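Local coordinates for thiol-activated cytolysin (Desulfobulbus propionicus, PDB 6NAL), which probably inserts into cholesterol-containing membranes as a pore-forming toxin of the cholesterol-dependent cytolysin family, at residues Gly366-Glu371 with Ile416-Asn421; Thr381-Glu386 with Asn424-Thr429. One frame throughout, in Å; residues are numbered along the deposited sequence.

Contact 1 (Gly366-Glu371 with Ile416-Asn421)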
loop_
_atom_site.group_PDB
_atom_site.type_symbol
_atom_site.label_atom_id
_atom_site.label_comp_id
_atom_site.label_asym_id
_atom_site.label_seq_id
_atom_site.Cartn_x
_atom_site.Cartn_y
_atom_site.Cartn_z
ATOM N N GLY A 366 12.933 -2.544 -16.770
ATOM C CA GLY A 366 13.838 -1.438 -17.013
ATOM C C GLY A 366 15.178 -1.913 -17.520
ATOM O O GLY A 366 15.420 -3.110 -17.684
ATOM N N GLU A 367 16.066 -0.963 -17.769
ATOM C CA GLU A 367 17.408 -1.319 -18.214
ATOM C C GLU A 367 18.408 -0.464 -17.476
ATOM O O GLU A 367 18.115 0.680 -17.115
ATOM C CB GLU A 367 17.560 -1.162 -19.729
ATOM C CG GLU A 367 16.858 -2.305 -20.479
ATOM C CD GLU A 367 16.770 -2.115 -21.999
ATOM O OE1 GLU A 367 17.278 -1.084 -22.523
ATOM O OE2 GLU A 367 16.181 -3.013 -22.662
ATOM N N ILE A 368 19.592 -1.038 -17.247
ATOM C CA ILE A 368 20.787 -0.287 -16.851
ATOM C C ILE A 368 21.825 -0.411 -17.963
ATOM O O ILE A 368 22.282 -1.517 -18.268
ATOM C CB ILE A 368 21.365 -0.776 -15.513
ATOM C CG1 ILE A 368 20.377 -0.557 -14.367
ATOM C CG2 ILE A 368 22.698 -0.053 -15.198
ATOM C CD1 ILE A 368 20.662 -1.416 -13.190
ATOM N N ARG A 369 22.179 0.721 -18.579
ATOM C CA ARG A 369 23.248 0.779 -19.577
ATOM C C ARG A 369 24.518 1.302 -18.918
ATOM O O ARG A 369 24.506 2.366 -18.295
ATOM C CB ARG A 369 22.882 1.680 -20.766
ATOM C CG ARG A 369 21.788 1.166 -21.692
ATOM C CD ARG A 369 22.036 1.588 -23.132
ATOM N NE ARG A 369 20.815 1.568 -23.946
ATOM C CZ ARG A 369 20.805 1.701 -25.271
ATOM N NH1 ARG A 369 21.950 1.857 -25.935
ATOM N NH2 ARG A 369 19.659 1.674 -25.936
ATOM N N LEU A 370 25.604 0.567 -19.052
ATOM C CA LEU A 370 26.920 0.992 -18.560
ATOM C C LEU A 370 27.807 1.360 -19.740
ATOM O O LEU A 370 27.801 0.651 -20.739
ATOM C CB LEU A 370 27.584 -0.118 -17.763
ATOM C CG LEU A 370 26.635 -0.658 -16.689
ATOM C CD1 LEU A 370 27.371 -1.850 -16.067
ATOM C CD2 LEU A 370 26.244 0.361 -15.604
ATOM N N GLU A 371 28.497 2.495 -19.667
ATOM C CA GLU A 371 29.371 2.932 -20.747
ATOM C C GLU A 371 30.642 3.482 -20.141
ATOM O O GLU A 371 30.624 4.272 -19.193
ATOM C CB GLU A 371 28.698 3.970 -21.638
ATOM C CG GLU A 371 27.189 3.670 -21.792
ATOM C CD GLU A 371 26.464 4.491 -22.872
ATOM O OE1 GLU A 371 26.162 5.680 -22.619
ATOM O OE2 GLU A 371 26.158 3.925 -23.958
ATOM N N ILE A 416 22.087 -4.126 -18.938
ATOM C CA ILE A 416 21.565 -5.075 -17.945
ATOM C C ILE A 416 20.034 -5.015 -17.906
ATOM O O ILE A 416 19.490 -4.070 -17.348
ATOM C CB ILE A 416 22.154 -4.766 -16.557
ATOM C CG1 ILE A 416 23.679 -4.856 -16.591
ATOM C CG2 ILE A 416 21.585 -5.701 -15.457
ATOM C CD1 ILE A 416 24.286 -4.292 -15.400
ATOM N N PRO A 417 19.291 -5.937 -18.489
ATOM C CA PRO A 417 17.820 -5.850 -18.411
ATOM C C PRO A 417 17.271 -6.413 -17.100
ATOM O O PRO A 417 17.672 -7.479 -16.631
ATOM C CB PRO A 417 17.351 -6.679 -19.616
ATOM C CG PRO A 417 18.428 -7.793 -19.683
ATOM C CD PRO A 417 19.748 -7.173 -19.139
ATOM N N LEU A 418 16.297 -5.690 -16.540
ATOM C CA LEU A 418 15.653 -6.010 -15.277
ATOM C C LEU A 418 14.140 -6.061 -15.439
ATOM O O LEU A 418 13.541 -5.201 -16.090
ATOM C CB LEU A 418 16.032 -4.957 -14.237
ATOM C CG LEU A 418 17.507 -5.043 -13.801
ATOM C CD1 LEU A 418 17.816 -3.805 -12.976
ATOM C CD2 LEU A 418 17.819 -6.307 -13.003
ATOM N N ARG A 419 13.526 -7.034 -14.784
ATOM C CA ARG A 419 12.084 -7.114 -14.727
ATOM C C ARG A 419 11.562 -6.266 -13.587
ATOM O O ARG A 419 12.300 -5.799 -12.741
ATOM C CB ARG A 419 11.651 -8.557 -14.589
ATOM C CG ARG A 419 12.198 -9.387 -15.729
ATOM C CD ARG A 419 11.482 -10.710 -15.880
ATOM N NE ARG A 419 11.756 -11.573 -14.737
ATOM C CZ ARG A 419 11.087 -12.694 -14.491
ATOM N NH1 ARG A 419 10.121 -13.065 -15.324
ATOM N NH2 ARG A 419 11.383 -13.435 -13.428
ATOM N N GLY A 420 10.254 -6.047 -13.599
ATOM C CA GLY A 420 9.591 -5.145 -12.674
ATOM C C GLY A 420 9.632 -5.580 -11.220
ATOM O O GLY A 420 9.298 -4.778 -10.341
ATOM N N ASN A 421 10.028 -6.815 -10.940
ATOM C CA ASN A 421 10.242 -7.221 -9.563
ATOM C C ASN A 421 11.596 -6.788 -8.987
ATOM O O ASN A 421 11.863 -7.060 -7.815
ATOM C CB ASN A 421 10.060 -8.735 -9.459
ATOM C CG ASN A 421 11.071 -9.503 -10.267
ATOM O OD1 ASN A 421 11.520 -9.064 -11.332
ATOM N ND2 ASN A 421 11.427 -10.680 -9.771
#
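Ile368 lays its CD1 methyl against CD1 of Leu418, 3.7 Å away, and this overlap lies on the inner side of one sheet of the C-terminal beta sandwich, the domain that in cholesterol-dependent cytolysins usually recognises the membrane. The two strands run antiparallel, their axes 4.7 Å apart. Gly366 pairs with Leu418 and Ile368 with Ile416 as hydrogen-bonded pairs, with the non-hydrogen-bonded pair Glu367-Pro417 between them. Pro417 has no amide hydrogen to give, but its place in that middle pair asks for no bond across this contact, and the pairing is kept: four backbone bonds close it, the shortest from Ile416 N to Ile368 O at 2.7 Å.

On the apolar face, Ile368, Ile416 and Leu418 all turn toward the facing sheet. Ile368 carries CG1 anti to its carbonyl carbon (chi1 -63°), which lets the ethyl arm extend to the Leu418 methyl, while its CB sits beside CB of Ile416 at 4.2 Å. Leu370, two residues further along the strand, brings CD1 to within 4.0 Å of Ile416 CD1, the two side chains crossing at a slant. From the facing sheet, Trp401 of strand 394-408 reaches Leu370 and Ile416. On the other face the packing is thinner, the aliphatic CG of Glu367 lying 4.5 Å from CB of Pro417. Between the bonded pairs the backbone adds a CA-H...O contact, Glu367 CA standing 3.6 Å from Ile416 O.

Contact 2 (Thr381-Glu386 with Asn424-Thr429)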
loop_
_atom_site.group_PDB
_atom_site.type_symbol
_atom_site.label_atom_id
_atom_site.label_comp_id
_atom_site.label_asym_id
_atom_site.label_seq_id
_atom_site.Cartn_x
_atom_site.Cartn_y
_atom_site.Cartn_z
ATOM N N THR A 381 30.223 -2.327 -10.451
ATOM C CA THR A 381 29.490 -3.233 -9.561
ATOM C C THR A 381 28.023 -2.824 -9.525
ATOM O O THR A 381 27.703 -1.668 -9.217
ATOM C CB THR A 381 30.082 -3.205 -8.161
ATOM O OG1 THR A 381 31.489 -3.401 -8.272
ATOM C CG2 THR A 381 29.520 -4.316 -7.279
ATOM N N VAL A 382 27.139 -3.750 -9.874
ATOM C CA VAL A 382 25.706 -3.494 -9.887
ATOM C C VAL A 382 24.999 -4.600 -9.117
ATOM O O VAL A 382 25.240 -5.781 -9.364
ATOM C CB VAL A 382 25.157 -3.387 -11.310
ATOM C CG1 VAL A 382 23.657 -3.108 -11.220
ATOM C CG2 VAL A 382 25.867 -2.306 -12.062
ATOM N N THR A 383 24.169 -4.214 -8.144
ATOM C CA THR A 383 23.421 -5.145 -7.313
ATOM C C THR A 383 21.973 -4.667 -7.199
ATOM O O THR A 383 21.656 -3.503 -7.447
ATOM C CB THR A 383 24.058 -5.292 -5.915
ATOM O OG1 THR A 383 23.869 -4.072 -5.196
ATOM C CG2 THR A 383 25.584 -5.649 -6.024
ATOM N N TRP A 384 21.083 -5.581 -6.851
ATOM C CA TRP A 384 19.681 -5.220 -6.683
ATOM C C TRP A 384 18.979 -6.326 -5.923
ATOM O O TRP A 384 19.526 -7.408 -5.699
ATOM C CB TRP A 384 18.967 -4.974 -8.017
ATOM C CG TRP A 384 18.952 -6.149 -8.933
ATOM C CD1 TRP A 384 18.022 -7.123 -8.980
ATOM C CD2 TRP A 384 19.921 -6.466 -9.945
ATOM N NE1 TRP A 384 18.370 -8.074 -9.924
ATOM C CE2 TRP A 384 19.525 -7.682 -10.541
ATOM C CE3 TRP A 384 21.082 -5.842 -10.404
ATOM C CZ2 TRP A 384 20.251 -8.285 -11.569
ATOM C CZ3 TRP A 384 21.806 -6.443 -11.429
ATOM C CH2 TRP A 384 21.376 -7.644 -12.008
ATOM N N ASP A 385 17.735 -6.048 -5.562
ATOM C CA ASP A 385 16.902 -7.009 -4.863
ATOM C C ASP A 385 15.781 -7.449 -5.784
ATOM O O ASP A 385 15.238 -6.638 -6.526
ATOM C CB ASP A 385 16.323 -6.397 -3.586
ATOM C CG ASP A 385 17.311 -6.392 -2.415
ATOM O OD1 ASP A 385 18.270 -7.235 -2.402
ATOM O OD2 ASP A 385 17.092 -5.549 -1.497
ATOM N N GLU A 386 15.430 -8.726 -5.741
ATOM C CA GLU A 386 14.301 -9.228 -6.506
ATOM C C GLU A 386 13.190 -9.709 -5.579
ATOM O O GLU A 386 13.429 -10.504 -4.654
ATOM C CB GLU A 386 14.744 -10.347 -7.446
ATOM C CG GLU A 386 15.450 -9.839 -8.701
ATOM C CD GLU A 386 16.099 -10.950 -9.542
ATOM O OE1 GLU A 386 15.749 -12.147 -9.345
ATOM O OE2 GLU A 386 16.953 -10.610 -10.413
ATOM N N ASN A 424 15.737 -1.443 -5.448
ATOM C CA ASN A 424 16.886 -1.153 -4.566
ATOM C C ASN A 424 18.226 -1.280 -5.289
ATOM O O ASN A 424 19.173 -1.919 -4.821
ATOM C CB ASN A 424 16.813 -2.067 -3.345
ATOM C CG ASN A 424 17.582 -1.538 -2.177
ATOM O OD1 ASN A 424 18.174 -0.466 -2.252
ATOM N ND2 ASN A 424 17.607 -2.303 -1.083
ATOM N N ILE A 425 18.301 -0.622 -6.443
ATOM C CA ILE A 425 19.436 -0.755 -7.333
ATOM C C ILE A 425 20.609 -0.005 -6.753
ATOM O O ILE A 425 20.480 1.150 -6.337
ATOM C CB ILE A 425 19.103 -0.207 -8.722
ATOM C CG1 ILE A 425 18.287 -1.179 -9.556
ATOM C CG2 ILE A 425 20.340 0.033 -9.467
ATOM C CD1 ILE A 425 16.928 -1.416 -9.033
ATOM N N SER A 426 21.762 -0.642 -6.742
ATOM C CA SER A 426 22.996 0.005 -6.329
ATOM C C SER A 426 24.025 -0.131 -7.442
ATOM O O SER A 426 24.145 -1.192 -8.067
ATOM C CB SER A 426 23.490 -0.591 -5.021
ATOM O OG SER A 426 24.898 -0.515 -4.888
ATOM N N ILE A 427 24.739 0.972 -7.701
ATOM C CA ILE A 427 25.700 1.058 -8.797
ATOM C C ILE A 427 26.936 1.739 -8.284
ATOM O O ILE A 427 26.836 2.833 -7.734
ATOM C CB ILE A 427 25.172 1.847 -10.004
ATOM C CG1 ILE A 427 23.910 1.208 -10.536
ATOM C CG2 ILE A 427 26.220 1.881 -11.128
ATOM C CD1 ILE A 427 23.238 2.083 -11.632
ATOM N N LYS A 428 28.108 1.134 -8.514
ATOM C CA LYS A 428 29.390 1.701 -8.119
ATOM C C LYS A 428 30.356 1.597 -9.288
ATOM O O LYS A 428 30.434 0.558 -9.933
ATOM C CB LYS A 428 30.008 0.970 -6.902
ATOM C CG LYS A 428 31.220 1.647 -6.301
ATOM C CD LYS A 428 32.152 0.667 -5.650
ATOM C CE LYS A 428 31.793 0.429 -4.181
ATOM N NZ LYS A 428 32.712 -0.582 -3.565
ATOM N N THR A 429 31.114 2.660 -9.538
ATOM C CA THR A 429 32.131 2.662 -10.582
ATOM C C THR A 429 33.494 3.033 -10.000
ATOM O O THR A 429 33.609 4.009 -9.250
ATOM C CB THR A 429 31.779 3.646 -11.704
ATOM O OG1 THR A 429 31.620 4.981 -11.178
ATOM C CG2 THR A 429 30.505 3.258 -12.359
HETATM O O HOH W 1 26.744 -1.717 -6.010
#
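Val382 and Ile427 turn the same way from neighbouring antiparallel strands, into the core of the C-terminal beta sandwich, and meet loosely, Val382 CG2 lying 4.3 Å from Ile427 CG1. Trp384 and Ile425 face the same interior, where CB of the tryptophan approaches CG1 of the isoleucine. The indole itself leads away from strand 422-432: with CG set between the backbone N and the carbonyl carbon (chi1 60°), the ring extends over Ile416 and Leu418 of the facing sheet. Glu386 helps to hold its rotation: OE2 accepts a nearly straight bond from Trp384 NE1 at 2.9 Å, on the anti side of the carboxylate and close to the ring plane. Val382 CG1 and Glu386 CG border the ring at its edge.

The opposite face is polar. Thr383 and Ser426 stand beside each other as a hydrogen-bonded pair, but their side chains meet by packing, OG1 of the threonine lying 3.5 Å from CB of the serine. Ser426 OG instead joins a water, which also donates a weak bond to Thr381 O. Lys428, paired with Thr381, sends NZ away to a hydrogen bond with Phe146 O of the second subunit and lies against Tyr445 in a cation-pi contact. Backbone bonds in both directions tie Thr381 to Lys428 and Thr383 to Ser426. At the far end Asp385 and Asn424 lie alongside each other, pointing the same way, with carboxylate and amide planes turned 71° apart; Asn424 ND2 reaches Asp385 OD2 in a weak bond of 3.3 Å.

Overall arrangement
From the N terminus, the chain first traverses the larger part of the toxin and enters the sandwich along strand 349-372, then turns into strand 378-389. Strand 394-408 follows before 412-418 returns to pair with 366-371, closing contact 1 over a loop of 44 residues. The chain then crosses at once to strand 422-432, which closes contact 2 beside 381-386. The segments alternate, so the two closures cross rather than nest. Each joins strands within one of the two sheets, and the sheets are pressed together where the contacts meet: Ile368 CD1 lies 4.0 Å from both Val382 CG1 and Ile425 CG2.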